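Local coordinates for protein type VI secretion system component (Escherichia coli O6, PDB 2P5Z) that is a component of the type VI secretion system and resembles the phage T4 tail proteins gp27 and gp5 in structure, at residues A[24-34]-A[45-56]; A[61-72]-A[83-94]. One frame throughout, in Å; residues are numbered along the deposited sequence.

Contact 1: A[24-34]-A[45-56]; sequences LQSPVDVLTFE and YDIQFTSSDKAI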
loop_
_atom_site.group_PDB
_atom_site.type_symbol
_atom_site.label_atom_id
_atom_site.label_comp_id
_atom_site.label_asym_id
_atom_site.label_seq_id
_atom_site.Cartn_x
_atom_site.Cartn_y
_atom_site.Cartn_z
ATOM N N LEU A 24 -32.224 -4.618 23.092
ATOM C CA LEU A 24 -32.784 -5.081 21.831
ATOM C C LEU A 24 -33.950 -6.045 22.033
ATOM O O LEU A 24 -33.779 -7.132 22.593
ATOM C CB LEU A 24 -31.698 -5.728 20.961
ATOM C CG LEU A 24 -32.095 -6.032 19.520
ATOM C CD1 LEU A 24 -32.487 -4.746 18.775
ATOM C CD2 LEU A 24 -30.972 -6.748 18.809
ATOM N N GLN A 25 -35.131 -5.652 21.565
ATOM C CA GLN A 25 -36.310 -6.486 21.762
ATOM C C GLN A 25 -36.359 -7.604 20.745
ATOM O O GLN A 25 -36.797 -8.720 21.041
ATOM C CB GLN A 25 -37.572 -5.655 21.680
ATOM C CG GLN A 25 -37.591 -4.567 22.709
ATOM C CD GLN A 25 -38.981 -4.099 23.019
ATOM O OE1 GLN A 25 -39.376 -4.028 24.184
ATOM N NE2 GLN A 25 -39.748 -3.790 21.977
ATOM N N SER A 26 -35.904 -7.292 19.543
ATOM C CA SER A 26 -35.826 -8.266 18.477
ATOM C C SER A 26 -35.034 -9.488 18.904
ATOM O O SER A 26 -33.946 -9.355 19.455
ATOM C CB SER A 26 -35.188 -7.630 17.256
ATOM O OG SER A 26 -35.890 -6.462 16.885
ATOM N N PRO A 27 -35.614 -10.679 18.700
ATOM C CA PRO A 27 -34.970 -11.957 18.996
ATOM C C PRO A 27 -33.731 -12.130 18.149
ATOM O O PRO A 27 -33.736 -11.773 16.978
ATOM C CB PRO A 27 -36.026 -12.989 18.579
ATOM C CG PRO A 27 -36.961 -12.241 17.652
ATOM C CD PRO A 27 -36.981 -10.851 18.170
ATOM N N VAL A 28 -32.662 -12.648 18.733
ATOM C CA VAL A 28 -31.417 -12.775 17.998
ATOM C C VAL A 28 -30.997 -14.225 17.979
ATOM O O VAL A 28 -30.674 -14.812 19.016
ATOM C CB VAL A 28 -30.284 -11.893 18.616
ATOM C CG1 VAL A 28 -28.906 -12.249 18.033
ATOM C CG2 VAL A 28 -30.587 -10.419 18.412
ATOM N N ASP A 29 -30.994 -14.801 16.787
ATOM C CA ASP A 29 -30.647 -16.195 16.634
ATOM C C ASP A 29 -29.407 -16.336 15.742
ATOM O O ASP A 29 -29.471 -16.100 14.537
ATOM C CB ASP A 29 -31.851 -16.941 16.065
ATOM C CG ASP A 29 -31.687 -18.443 16.105
ATOM O OD1 ASP A 29 -30.863 -18.943 16.916
ATOM O OD2 ASP A 29 -32.396 -19.128 15.318
ATOM N N VAL A 30 -28.290 -16.733 16.347
ATOM C CA VAL A 30 -27.006 -16.749 15.660
ATOM C C VAL A 30 -26.959 -17.755 14.519
ATOM O O VAL A 30 -27.099 -18.958 14.728
ATOM C CB VAL A 30 -25.834 -16.997 16.646
ATOM C CG1 VAL A 30 -24.504 -17.074 15.909
ATOM C CG2 VAL A 30 -25.787 -15.904 17.706
ATOM N N LEU A 31 -26.775 -17.234 13.308
ATOM C CA LEU A 31 -26.649 -18.036 12.104
ATOM C C LEU A 31 -25.222 -18.514 11.944
ATOM O O LEU A 31 -24.923 -19.681 12.166
ATOM C CB LEU A 31 -27.053 -17.206 10.903
ATOM C CG LEU A 31 -27.161 -17.907 9.556
ATOM C CD1 LEU A 31 -28.108 -19.072 9.658
ATOM C CD2 LEU A 31 -27.651 -16.927 8.517
ATOM N N THR A 32 -24.332 -17.600 11.570
ATOM C CA THR A 32 -22.903 -17.919 11.468
ATOM C C THR A 32 -22.018 -16.796 12.030
ATOM O O THR A 32 -22.457 -15.650 12.148
ATOM C CB THR A 32 -22.503 -18.254 10.001
ATOM O OG1 THR A 32 -21.160 -18.754 9.966
ATOM C CG2 THR A 32 -22.642 -17.051 9.092
ATOM N N PHE A 33 -20.780 -17.129 12.384
ATOM C CA PHE A 33 -19.836 -16.102 12.781
ATOM C C PHE A 33 -18.386 -16.340 12.369
ATOM O O PHE A 33 -17.944 -17.473 12.193
ATOM C CB PHE A 33 -19.919 -15.815 14.286
ATOM C CG PHE A 33 -19.136 -16.767 15.135
ATOM C CD1 PHE A 33 -19.752 -17.853 15.721
ATOM C CD2 PHE A 33 -17.797 -16.577 15.369
ATOM C CE1 PHE A 33 -19.038 -18.726 16.528
ATOM C CE2 PHE A 33 -17.092 -17.460 16.156
ATOM C CZ PHE A 33 -17.703 -18.535 16.732
ATOM N N GLU A 34 -17.647 -15.238 12.284
ATOM C CA GLU A 34 -16.215 -15.258 12.065
ATOM C C GLU A 34 -15.579 -14.262 13.029
ATOM O O GLU A 34 -16.002 -13.106 13.096
ATOM C CB GLU A 34 -15.920 -14.883 10.623
ATOM C CG GLU A 34 -14.604 -15.416 10.109
ATOM C CD GLU A 34 -14.720 -15.919 8.681
ATOM O OE1 GLU A 34 -15.748 -15.621 8.023
ATOM O OE2 GLU A 34 -13.787 -16.617 8.221
ATOM N N TYR A 45 -15.275 -9.383 15.776
ATOM C CA TYR A 45 -16.183 -10.525 15.503
ATOM C C TYR A 45 -17.350 -10.143 14.617
ATOM O O TYR A 45 -18.215 -9.362 15.010
ATOM C CB TYR A 45 -16.722 -11.118 16.796
ATOM C CG TYR A 45 -15.851 -12.176 17.404
ATOM C CD1 TYR A 45 -14.583 -11.882 17.886
ATOM C CD2 TYR A 45 -16.311 -13.472 17.535
ATOM C CE1 TYR A 45 -13.777 -12.862 18.463
ATOM C CE2 TYR A 45 -15.529 -14.453 18.119
ATOM C CZ TYR A 45 -14.261 -14.153 18.566
ATOM O OH TYR A 45 -13.485 -15.141 19.132
ATOM N N ASP A 46 -17.388 -10.697 13.416
ATOM C CA ASP A 46 -18.534 -10.491 12.548
ATOM C C ASP A 46 -19.524 -11.637 12.758
ATOM O O ASP A 46 -19.224 -12.805 12.495
ATOM C CB ASP A 46 -18.090 -10.349 11.095
ATOM C CG ASP A 46 -17.215 -9.106 10.872
ATOM O OD1 ASP A 46 -17.659 -7.985 11.219
ATOM O OD2 ASP A 46 -16.078 -9.249 10.356
ATOM N N ILE A 47 -20.691 -11.286 13.289
ATOM C CA ILE A 47 -21.688 -12.254 13.752
ATOM C C ILE A 47 -22.962 -12.122 12.955
ATOM O O ILE A 47 -23.610 -11.073 12.966
ATOM C CB ILE A 47 -22.018 -12.020 15.222
ATOM C CG1 ILE A 47 -20.739 -12.081 16.063
ATOM C CG2 ILE A 47 -23.014 -13.055 15.712
ATOM C CD1 ILE A 47 -20.894 -11.507 17.446
ATOM N N GLN A 48 -23.316 -13.174 12.230
ATOM C CA GLN A 48 -24.595 -13.173 11.518
ATOM C C GLN A 48 -25.675 -13.778 12.378
ATOM O O GLN A 48 -25.429 -14.695 13.167
ATOM C CB GLN A 48 -24.523 -13.920 10.199
ATOM C CG GLN A 48 -23.815 -13.160 9.121
ATOM C CD GLN A 48 -23.981 -13.795 7.761
ATOM O OE1 GLN A 48 -24.908 -14.571 7.535
ATOM N NE2 GLN A 48 -23.091 -13.456 6.839
ATOM N N PHE A 49 -26.872 -13.239 12.235
ATOM C CA PHE A 49 -28.007 -13.762 12.958
ATOM C C PHE A 49 -29.315 -13.621 12.194
ATOM O O PHE A 49 -29.429 -12.811 11.261
ATOM C CB PHE A 49 -28.098 -13.179 14.383
ATOM C CG PHE A 49 -28.435 -11.704 14.459
ATOM C CD1 PHE A 49 -29.757 -11.282 14.614
ATOM C CD2 PHE A 49 -27.415 -10.742 14.474
ATOM C CE1 PHE A 49 -30.071 -9.918 14.736
ATOM C CE2 PHE A 49 -27.719 -9.382 14.589
ATOM C CZ PHE A 49 -29.055 -8.969 14.733
ATOM N N THR A 50 -30.302 -14.421 12.585
ATOM C CA THR A 50 -31.635 -14.252 12.020
ATOM C C THR A 50 -32.555 -13.755 13.096
ATOM O O THR A 50 -32.284 -13.946 14.291
ATOM C CB THR A 50 -32.194 -15.538 11.387
ATOM O OG1 THR A 50 -32.037 -16.634 12.306
ATOM C CG2 THR A 50 -31.442 -15.847 10.101
ATOM N N SER A 51 -33.615 -13.082 12.660
ATOM C CA SER A 51 -34.610 -12.525 13.565
ATOM C C SER A 51 -36.000 -12.486 12.908
ATOM O O SER A 51 -36.124 -12.331 11.688
ATOM C CB SER A 51 -34.207 -11.118 13.989
ATOM O OG SER A 51 -35.181 -10.548 14.854
ATOM N N SER A 52 -37.039 -12.603 13.733
ATOM C CA SER A 52 -38.433 -12.463 13.283
ATOM C C SER A 52 -38.732 -11.021 12.893
ATOM O O SER A 52 -39.615 -10.749 12.083
ATOM C CB SER A 52 -39.388 -12.882 14.397
ATOM O OG SER A 52 -38.755 -13.812 15.258
ATOM N N ASP A 53 -37.992 -10.098 13.493
ATOM C CA ASP A 53 -38.096 -8.687 13.152
ATOM C C ASP A 53 -37.409 -8.421 11.792
ATOM O O ASP A 53 -36.193 -8.544 11.646
ATOM C CB ASP A 53 -37.461 -7.892 14.278
ATOM C CG ASP A 53 -37.661 -6.412 14.147
ATOM O OD1 ASP A 53 -37.993 -5.908 13.042
ATOM O OD2 ASP A 53 -37.458 -5.740 15.184
ATOM N N LYS A 54 -38.214 -8.061 10.805
ATOM C CA LYS A 54 -37.720 -7.796 9.461
ATOM C C LYS A 54 -37.336 -6.329 9.235
ATOM O O LYS A 54 -37.171 -5.913 8.091
ATOM C CB LYS A 54 -38.753 -8.233 8.418
ATOM C CG LYS A 54 -39.289 -9.622 8.665
ATOM C CD LYS A 54 -39.649 -10.330 7.371
ATOM C CE LYS A 54 -40.880 -9.725 6.712
ATOM N NZ LYS A 54 -41.013 -10.252 5.324
ATOM N N ALA A 55 -37.188 -5.562 10.319
ATOM C CA ALA A 55 -36.832 -4.142 10.239
ATOM C C ALA A 55 -36.095 -3.646 11.479
ATOM O O ALA A 55 -36.440 -2.603 12.017
ATOM C CB ALA A 55 -38.080 -3.290 10.002
ATOM N N ILE A 56 -35.095 -4.395 11.945
ATOM C CA ILE A 56 -34.216 -3.898 13.001
ATOM C C ILE A 56 -33.499 -2.663 12.462
ATOM O O ILE A 56 -32.886 -2.714 11.385
ATOM C CB ILE A 56 -33.175 -4.936 13.425
ATOM C CG1 ILE A 56 -33.851 -6.254 13.816
ATOM C CG2 ILE A 56 -32.331 -4.406 14.577
ATOM C CD1 ILE A 56 -32.898 -7.257 14.451
#
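D29 and E34 pair with T50 and D46 as the antiparallel, hydrogen-bonded couples of strands 29-34 and 45-51, whose axes come within 4.1 Å at 141°, and between these couples lies a classic beta bulge. There L31 and T32 both face Q48: L31 N donates to Q48 O over 2.9 Å from above the carbonyl plane, while Q48 N donates to T32 O. The extra residue shifts the pairing by one, so that V30 faces F49 but F33 faces I47. Q48 runs extended beside T32, and its OE1 lies 3.7 Å from T32 CG2; the same oxygen accepts from R105 outside the pair. On the other face, F49 has its CG between the backbone N and the carbonyl carbon (chi1 68°), a torsion that turns the ring back to V28, whose CG1 sits over one face, 3.9 Å from the centroid and displaced toward the rim. Further on, F33 and Y45 lie alongside each other with planes at 22°, slid so far apart that the rings barely overlap, their closest atoms being the two CE2 at 3.9 Å. At the end of strand 45-51, S51 OG reaches the lead-in to the partner strand, giving a 2.8 Å hydrogen bond to P27 O in the carbonyl plane, and accepts from D53 N, an ST turn; D53 OD1 then takes A55 N in an Asx turn. S26 CB rests 3.6 Å from I56 CD1. R354 binds D29, T50 and the V30 carbonyl, tying the two strands together from outside. The hairpin is held between two further antiparallel strands, 343-353 bonded to 29-34 and 104-111 bonded to 45-51, the latter also supplying R109, which with R36 forms salt bridges to D46.

Contact 2: A[61-72]-A[83-94]; sequences VLMQDGAFSLTA and ALRTLHGVITGF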
loop_
_atom_site.group_PDB
_atom_site.type_symbol
_atom_site.label_atom_id
_atom_site.label_comp_id
_atom_site.label_asym_id
_atom_site.label_seq_id
_atom_site.Cartn_x
_atom_site.Cartn_y
_atom_site.Cartn_z
ATOM N N VAL A 61 -28.965 -0.533 17.559
ATOM C CA VAL A 61 -27.912 -1.529 17.634
ATOM C C VAL A 61 -26.514 -0.899 17.703
ATOM O O VAL A 61 -25.707 -1.297 18.544
ATOM C CB VAL A 61 -28.121 -2.601 16.503
ATOM C CG1 VAL A 61 -26.857 -3.099 15.914
ATOM C CG2 VAL A 61 -28.908 -3.768 17.038
ATOM N N LEU A 62 -26.252 0.099 16.854
ATOM C CA LEU A 62 -24.942 0.775 16.804
ATOM C C LEU A 62 -24.607 1.482 18.095
ATOM O O LEU A 62 -25.447 2.163 18.663
ATOM C CB LEU A 62 -24.893 1.794 15.672
ATOM C CG LEU A 62 -24.869 1.197 14.266
ATOM C CD1 LEU A 62 -25.014 2.314 13.213
ATOM C CD2 LEU A 62 -23.599 0.343 14.075
ATOM N N MET A 63 -23.379 1.274 18.554
ATOM C CA MET A 63 -22.857 1.791 19.818
ATOM C C MET A 63 -23.432 1.148 21.099
ATOM O O MET A 63 -22.919 1.388 22.190
ATOM C CB MET A 63 -22.799 3.338 19.840
ATOM C CG MET A 63 -21.775 3.936 18.810
ATOM S SD MET A 63 -20.039 3.482 19.189
ATOM C CE MET A 63 -19.791 4.441 20.674
ATOM N N GLN A 64 -24.432 0.275 20.970
ATOM C CA GLN A 64 -24.871 -0.576 22.102
ATOM C C GLN A 64 -23.867 -1.634 22.546
ATOM O O GLN A 64 -23.063 -2.099 21.751
ATOM C CB GLN A 64 -26.183 -1.285 21.774
ATOM C CG GLN A 64 -27.363 -0.353 21.555
ATOM C CD GLN A 64 -27.617 0.497 22.770
ATOM O OE1 GLN A 64 -27.463 0.046 23.910
ATOM N NE2 GLN A 64 -27.971 1.732 22.545
ATOM N N ASP A 65 -23.944 -2.013 23.819
ATOM C CA ASP A 65 -23.136 -3.087 24.398
ATOM C C ASP A 65 -23.538 -4.423 23.817
ATOM O O ASP A 65 -24.706 -4.660 23.532
ATOM C CB ASP A 65 -23.367 -3.202 25.902
ATOM C CG ASP A 65 -22.649 -2.139 26.693
ATOM O OD1 ASP A 65 -22.124 -1.188 26.083
ATOM O OD2 ASP A 65 -22.621 -2.251 27.938
ATOM N N GLY A 66 -22.569 -5.311 23.688
ATOM C CA GLY A 66 -22.823 -6.587 23.096
ATOM C C GLY A 66 -22.025 -7.618 23.848
ATOM O O GLY A 66 -20.906 -7.343 24.285
ATOM N N ALA A 67 -22.599 -8.807 23.995
ATOM C CA ALA A 67 -21.886 -9.902 24.614
ATOM C C ALA A 67 -22.067 -11.126 23.727
ATOM O O ALA A 67 -23.185 -11.410 23.289
ATOM C CB ALA A 67 -22.429 -10.159 25.972
ATOM N N PHE A 68 -20.975 -11.830 23.447
ATOM C CA PHE A 68 -21.043 -12.986 22.592
ATOM C C PHE A 68 -20.452 -14.170 23.322
ATOM O O PHE A 68 -19.303 -14.106 23.743
ATOM C CB PHE A 68 -20.299 -12.739 21.292
ATOM C CG PHE A 68 -20.337 -13.904 20.350
ATOM C CD1 PHE A 68 -21.517 -14.242 19.692
ATOM C CD2 PHE A 68 -19.203 -14.667 20.124
ATOM C CE1 PHE A 68 -21.565 -15.298 18.827
ATOM C CE2 PHE A 68 -19.245 -15.732 19.260
ATOM C CZ PHE A 68 -20.433 -16.048 18.610
ATOM N N SER A 69 -21.227 -15.247 23.470
ATOM C CA SER A 69 -20.783 -16.381 24.284
ATOM C C SER A 69 -20.745 -17.685 23.529
ATOM O O SER A 69 -21.496 -17.879 22.588
ATOM C CB SER A 69 -21.687 -16.575 25.502
ATOM O OG SER A 69 -22.306 -15.368 25.880
ATOM N N LEU A 70 -19.863 -18.575 23.958
ATOM C CA LEU A 70 -19.935 -19.985 23.590
ATOM C C LEU A 70 -20.611 -20.733 24.737
ATOM O O LEU A 70 -20.124 -20.722 25.868
ATOM C CB LEU A 70 -18.533 -20.531 23.329
ATOM C CG LEU A 70 -18.204 -21.942 22.807
ATOM C CD1 LEU A 70 -19.383 -22.851 22.367
ATOM C CD2 LEU A 70 -17.198 -21.786 21.664
ATOM N N THR A 71 -21.740 -21.372 24.428
ATOM C CA THR A 71 -22.590 -22.057 25.415
ATOM C C THR A 71 -22.095 -23.488 25.708
ATOM O O THR A 71 -21.571 -24.170 24.820
ATOM C CB THR A 71 -24.077 -22.066 24.943
ATOM O OG1 THR A 71 -24.378 -20.822 24.292
ATOM C CG2 THR A 71 -25.054 -22.270 26.114
ATOM N N ALA A 72 -22.239 -23.917 26.963
ATOM C CA ALA A 72 -21.798 -25.244 27.395
ATOM C C ALA A 72 -22.850 -26.310 27.097
ATOM O O ALA A 72 -23.072 -26.679 25.940
ATOM C CB ALA A 72 -21.455 -25.231 28.887
ATOM N N ALA A 83 -21.647 -20.245 28.304
ATOM C CA ALA A 83 -21.076 -20.192 29.639
ATOM C C ALA A 83 -19.578 -20.494 29.616
ATOM O O ALA A 83 -18.906 -20.363 30.637
ATOM C CB ALA A 83 -21.816 -21.170 30.585
ATOM N N LEU A 84 -19.056 -20.897 28.462
ATOM C CA LEU A 84 -17.657 -21.326 28.376
ATOM C C LEU A 84 -16.663 -20.169 28.274
ATOM O O LEU A 84 -15.633 -20.178 28.950
ATOM C CB LEU A 84 -17.456 -22.326 27.227
ATOM C CG LEU A 84 -17.201 -23.821 27.527
ATOM C CD1 LEU A 84 -17.673 -24.299 28.912
ATOM C CD2 LEU A 84 -17.776 -24.695 26.416
ATOM N N ARG A 85 -16.984 -19.185 27.432
ATOM C CA ARG A 85 -16.171 -17.981 27.229
ATOM C C ARG A 85 -17.048 -16.897 26.617
ATOM O O ARG A 85 -17.829 -17.181 25.713
ATOM C CB ARG A 85 -14.986 -18.260 26.298
ATOM C CG ARG A 85 -14.049 -17.079 26.154
ATOM C CD ARG A 85 -12.656 -17.474 25.686
ATOM N NE ARG A 85 -12.540 -17.683 24.243
ATOM C CZ ARG A 85 -12.380 -16.714 23.342
ATOM N NH1 ARG A 85 -12.269 -17.030 22.058
ATOM N NH2 ARG A 85 -12.327 -15.432 23.711
ATOM N N THR A 86 -16.905 -15.662 27.100
ATOM C CA THR A 86 -17.667 -14.537 26.584
ATOM C C THR A 86 -16.768 -13.398 26.064
ATOM O O THR A 86 -15.746 -13.074 26.673
ATOM C CB THR A 86 -18.598 -13.966 27.671
ATOM O OG1 THR A 86 -18.985 -15.011 28.559
ATOM C CG2 THR A 86 -19.848 -13.355 27.062
ATOM N N LEU A 87 -17.156 -12.790 24.948
ATOM C CA LEU A 87 -16.522 -11.568 24.492
ATOM C C LEU A 87 -17.410 -10.362 24.787
ATOM O O LEU A 87 -18.531 -10.273 24.280
ATOM C CB LEU A 87 -16.228 -11.618 22.989
ATOM C CG LEU A 87 -14.979 -12.357 22.502
ATOM C CD1 LEU A 87 -13.867 -12.253 23.518
ATOM C CD2 LEU A 87 -15.289 -13.818 22.214
ATOM N N HIS A 88 -16.911 -9.425 25.589
ATOM C CA HIS A 88 -17.664 -8.190 25.848
ATOM C C HIS A 88 -17.138 -7.019 25.024
ATOM O O HIS A 88 -15.917 -6.857 24.839
ATOM C CB HIS A 88 -17.618 -7.830 27.318
ATOM C CG HIS A 88 -18.327 -8.805 28.204
ATOM N ND1 HIS A 88 -19.689 -8.760 28.416
ATOM C CD2 HIS A 88 -17.861 -9.838 28.947
ATOM C CE1 HIS A 88 -20.032 -9.726 29.254
ATOM N NE2 HIS A 88 -18.943 -10.397 29.590
ATOM N N GLY A 89 -18.058 -6.205 24.528
ATOM C CA GLY A 89 -17.682 -5.120 23.685
ATOM C C GLY A 89 -18.842 -4.284 23.211
ATOM O O GLY A 89 -19.913 -4.324 23.815
ATOM N N VAL A 90 -18.609 -3.514 22.140
ATOM C CA VAL A 90 -19.617 -2.653 21.532
ATOM C C VAL A 90 -19.862 -3.065 20.096
ATOM O O VAL A 90 -18.998 -3.646 19.427
ATOM C CB VAL A 90 -19.179 -1.143 21.420
ATOM C CG1 VAL A 90 -19.883 -0.288 22.426
ATOM C CG2 VAL A 90 -17.688 -1.001 21.506
ATOM N N ILE A 91 -21.029 -2.681 19.617
ATOM C CA ILE A 91 -21.431 -2.951 18.275
ATOM C C ILE A 91 -21.019 -1.782 17.415
ATOM O O ILE A 91 -21.498 -0.654 17.587
ATOM C CB ILE A 91 -22.955 -3.186 18.197
ATOM C CG1 ILE A 91 -23.337 -4.419 19.018
ATOM C CG2 ILE A 91 -23.409 -3.337 16.759
ATOM C CD1 ILE A 91 -22.501 -5.654 18.721
ATOM N N THR A 92 -20.137 -2.080 16.474
ATOM C CA THR A 92 -19.483 -1.092 15.626
ATOM C C THR A 92 -20.159 -0.960 14.264
ATOM O O THR A 92 -20.183 0.107 13.667
ATOM C CB THR A 92 -18.035 -1.522 15.464
ATOM O OG1 THR A 92 -17.297 -1.013 16.576
ATOM C CG2 THR A 92 -17.434 -1.047 14.162
ATOM N N GLY A 93 -20.732 -2.057 13.782
ATOM C CA GLY A 93 -21.275 -2.095 12.438
ATOM C C GLY A 93 -22.545 -2.904 12.405
ATOM O O GLY A 93 -22.736 -3.825 13.197
ATOM N N PHE A 94 -23.420 -2.575 11.476
ATOM C CA PHE A 94 -24.668 -3.262 11.403
ATOM C C PHE A 94 -25.025 -3.406 9.952
ATOM O O PHE A 94 -24.925 -2.444 9.180
ATOM C CB PHE A 94 -25.752 -2.484 12.155
ATOM C CG PHE A 94 -27.147 -2.951 11.869
ATOM C CD1 PHE A 94 -27.615 -4.148 12.398
ATOM C CD2 PHE A 94 -27.996 -2.192 11.071
ATOM C CE1 PHE A 94 -28.895 -4.581 12.133
ATOM C CE2 PHE A 94 -29.295 -2.612 10.806
ATOM C CZ PHE A 94 -29.743 -3.807 11.345
#
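A type II turn, V61 to Q64, leads into an antiparallel strand pair within a larger sheet, strand 65-70 against strand 85-94, and is itself bonded to the partner strand: M63 N reaches I91 O at 2.9 Å and I91 N reaches Q64 O at 3.0 Å. The I91 side chain fits against the turn, with CB 3.4 Å from V61 O and CG2 3.6 Å from V61 CG1. That same V61 CG1 meets F94 CD1 at 3.7 Å, the two side chains crossing at about a right angle. G66 and G89 form a hydrogen-bonded pair of two glycines, so that neither strand has a side chain at this position, and F68 with L87 forms the next such bonded pair. Between and beyond them A67 faces H88 and S69 faces T86 on the opposite side of the sheet. Here T86 CG2 comes 3.4 Å from S69 OG. At the far end L70 O accepts two backbone donors, L84 N nearly in line with the carbonyl at 2.8 Å and A83 N from above its plane, where the chain resumes after residues 73-82, which are not modelled. Strand 18-21 bonds to the outer side of 65-70, and strand 104-111 to 85-94, its V108 and L110 packing on I91; at F94 the sheet runs on into a strand of the second subunit, whose Y237 packs on L62 and F94.

From the N terminus, strand 18-21 precedes contact 1, which closes the short hairpin 29-38 to 44-51 before contact 2 opens; contact 2 then closes the loop from 65-70 to 85-99. The two stand in series, neither nested nor crossed. Strand 104-111 joins them by pairing with both 44-51 and 85-99, while 65-70 comes back to pair with the earlier strand 18-21. Their side chains also meet directly: F68 of contact 2 packs on I47 and sets its ring edge-to-face with F33, I56 O touches the F94 ring, and E37 is shared by Y45 and R85. Together they tie these six strands into one part of a strand-rich fold, consistent with kinship to phage tail baseplate proteins.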